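Local coordinates for Thiol:disulfide interchange protein DsbL (Escherichia coli, PDB 3C7M) that introduces disulfide bonds into other proteins in the periplasm, working with DsbI to form an essential disulfide bond in the arylsulfate sulfotransferase AssT, at residues Y166-N169 with L173-T176. Numbering follows the deposited sequence.
Sequences YVVN and LIYT
V167 and L173 face each other as a non-hydrogen-bonded antiparallel pair in the beta hairpin of strands 165-168 and 172-174, preceding the C-terminal helix of a thioredoxin fold. Their CA atoms stand 4.4 Å apart, and both side chains leave the same face of the sheet, which helix 154-161 covers through V157 and I160. V167 carries CG2 beside its backbone N, and this branch meets CD1 of L173 at 3.9 Å, the two side chains crossing at a slant. The same L173 CD1 also lies 3.5 Å from the carbonyl O of Y166.

That carbonyl takes the one direct hydrogen bond between the two segments. I174 N donates to Y166 O at 2.8 Å, nearly head-on to the C=O, with a C=O...N angle of 177°. The I174 side chain points toward the 166-169 strand: with CG1 anti to its carbonyl carbon (chi1 -63°), its CD1 reaches to 4.2 Å from Y166 CB and brushes V168 CG2 loosely. Helix 182-193 packs on this group, with L188 and I189 against I174 and L192 against V168.

The strand ends at I174. The return bond of the same pair, Y166 N to I174 O, is too long to form (4.7 Å), and a water bridges it. It accepts from Y166 N and donates to I174 O (2.7 Å) and to T176 OG1, lying at the edge of the Y166 ring in its plane. T176 OG1 is also bonded to P164 O, while the Y166 hydroxyl pairs with T40 and its side chain touches Y35 of helix 30-38, which begins near the CxxC cysteines. One direct bond and one three-armed water thus satisfy the buried backbone polar groups of Y166, while aliphatic contacts join the hairpin to two helices.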
ATOM      1  N   TYR A 166       3.533  -6.413   5.748  1.00  9.15           N
ATOM      2  CA  TYR A 166       2.157  -6.603   6.205  1.00  9.33           C
ATOM      3  C   TYR A 166       2.123  -6.591   7.721  1.00  9.51           C
ATOM      4  O   TYR A 166       2.782  -7.411   8.369  1.00  9.83           O
ATOM      5  CB  TYR A 166       1.581  -7.917   5.692  1.00  9.93           C
ATOM      6  CG  TYR A 166       1.476  -8.020   4.190  1.00  9.89           C
ATOM      7  CD1 TYR A 166       2.532  -8.531   3.437  1.00 10.45           C
ATOM      8  CD2 TYR A 166       0.303  -7.650   3.520  1.00 10.41           C
ATOM      9  CE1 TYR A 166       2.434  -8.661   2.048  1.00 11.17           C
ATOM     10  CE2 TYR A 166       0.198  -7.784   2.128  1.00 10.91           C
ATOM     11  CZ  TYR A 166       1.269  -8.290   1.405  1.00 10.98           C
ATOM     12  OH  TYR A 166       1.205  -8.422   0.030  1.00 12.77           O
ATOM     13  N   VAL A 167       1.360  -5.651   8.265  1.00  8.81           N
ATOM     14  CA  VAL A 167       1.295  -5.408   9.703  1.00  9.25           C
ATOM     15  C   VAL A 167      -0.141  -5.567  10.207  1.00  9.56           C
ATOM     16  O   VAL A 167      -1.075  -4.994   9.647  1.00  9.30           O
ATOM     17  CB  VAL A 167       1.813  -3.987  10.046  1.00  9.07           C
ATOM     18  CG1 VAL A 167       1.730  -3.731  11.552  1.00 10.12           C
ATOM     19  CG2 VAL A 167       3.258  -3.796   9.556  1.00  9.69           C
ATOM     20  N   VAL A 168      -0.311  -6.349  11.268  1.00  9.65           N
ATOM     21  CA  VAL A 168      -1.622  -6.555  11.864  1.00 10.43           C
ATOM     22  C   VAL A 168      -1.761  -5.703  13.114  1.00 10.73           C
ATOM     23  O   VAL A 168      -0.920  -5.780  14.023  1.00 10.57           O
ATOM     24  CB  VAL A 168      -1.849  -8.048  12.224  1.00 10.28           C
ATOM     25  CG1 VAL A 168      -3.239  -8.262  12.806  1.00 10.82           C
ATOM     26  CG2 VAL A 168      -1.656  -8.925  10.996  1.00 10.84           C
ATOM     27  N   ASN A 169      -2.815  -4.888  13.131  1.00 11.19           N
ATOM     28  CA  ASN A 169      -3.168  -4.022  14.266  1.00 11.94           C
ATOM     29  C   ASN A 169      -2.058  -3.081  14.715  1.00 12.40           C
ATOM     30  O   ASN A 169      -1.953  -2.730  15.898  1.00 13.33           O
ATOM     31  CB  ASN A 169      -3.720  -4.858  15.427  1.00 12.02           C
ATOM     32  CG  ASN A 169      -5.044  -5.488  15.083  1.00 13.27           C
ATOM     33  OD1 ASN A 169      -5.709  -5.071  14.133  1.00 12.70           O
ATOM     34  ND2 ASN A 169      -5.439  -6.496  15.850  1.00 13.75           N
ATOM     35  N   LEU A 173       4.295  -7.521  12.672  1.00 10.69           N
ATOM     36  CA  LEU A 173       4.822  -7.493  11.319  1.00 10.86           C
ATOM     37  C   LEU A 173       5.092  -8.908  10.816  1.00 11.22           C
ATOM     38  O   LEU A 173       5.934  -9.638  11.358  1.00 11.26           O
ATOM     39  CB  LEU A 173       6.101  -6.644  11.261  1.00 10.65           C
ATOM     40  CG  LEU A 173       6.925  -6.631   9.964  1.00 10.76           C
ATOM     41  CD1 LEU A 173       6.093  -6.285   8.746  1.00 12.42           C
ATOM     42  CD2 LEU A 173       8.077  -5.643  10.078  1.00 11.90           C
ATOM     43  N   ILE A 174       4.383  -9.299   9.765  1.00 11.04           N
ATOM     44  CA  ILE A 174       4.632 -10.600   9.159  1.00 11.38           C
ATOM     45  C   ILE A 174       5.979 -10.604   8.433  1.00 11.77           C
ATOM     46  O   ILE A 174       6.362  -9.603   7.829  1.00 12.04           O
ATOM     47  CB  ILE A 174       3.482 -10.987   8.207  1.00 11.22           C
ATOM     48  CG1 ILE A 174       2.182 -11.111   9.017  1.00 10.86           C
ATOM     49  CG2 ILE A 174       3.810 -12.274   7.423  1.00 11.95           C
ATOM     50  CD1 ILE A 174       0.915 -11.230   8.184  1.00 12.22           C
ATOM     51  N   TYR A 175       6.720 -11.708   8.521  1.00 12.13           N
ATOM     52  CA  TYR A 175       7.910 -11.857   7.694  1.00 12.88           C
ATOM     53  C   TYR A 175       7.488 -12.324   6.304  1.00 13.14           C
ATOM     54  O   TYR A 175       7.028 -13.461   6.126  1.00 13.10           O
ATOM     55  CB  TYR A 175       8.921 -12.839   8.315  1.00 13.43           C
ATOM     56  CG  TYR A 175       9.751 -12.232   9.430  1.00 14.06           C
ATOM     57  CD1 TYR A 175      10.689 -11.234   9.159  1.00 14.99           C
ATOM     58  CD2 TYR A 175       9.595 -12.646  10.751  1.00 15.51           C
ATOM     59  CE1 TYR A 175      11.448 -10.665  10.174  1.00 14.84           C
ATOM     60  CE2 TYR A 175      10.354 -12.086  11.777  1.00 15.22           C
ATOM     61  CZ  TYR A 175      11.271 -11.092  11.479  1.00 15.23           C
ATOM     62  OH  TYR A 175      12.018 -10.536  12.499  1.00 16.02           O
ATOM     63  N   THR A 176       7.642 -11.442   5.321  1.00 13.54           N
ATOM     64  CA  THR A 176       7.234 -11.730   3.949  1.00 14.08           C
ATOM     65  C   THR A 176       7.791 -13.049   3.403  1.00 14.70           C
ATOM     66  O   THR A 176       7.078 -13.798   2.739  1.00 14.72           O
ATOM     67  CB  THR A 176       7.558 -10.536   3.020  1.00 14.14           C
ATOM     68  OG1 THR A 176       6.809  -9.401   3.461  1.00 14.79           O
ATOM     69  CG2 THR A 176       7.214 -10.841   1.562  1.00 14.58           C
TER
HETATM   70  O   HOH W   1       5.240  -8.656   5.558  1.00 13.42           O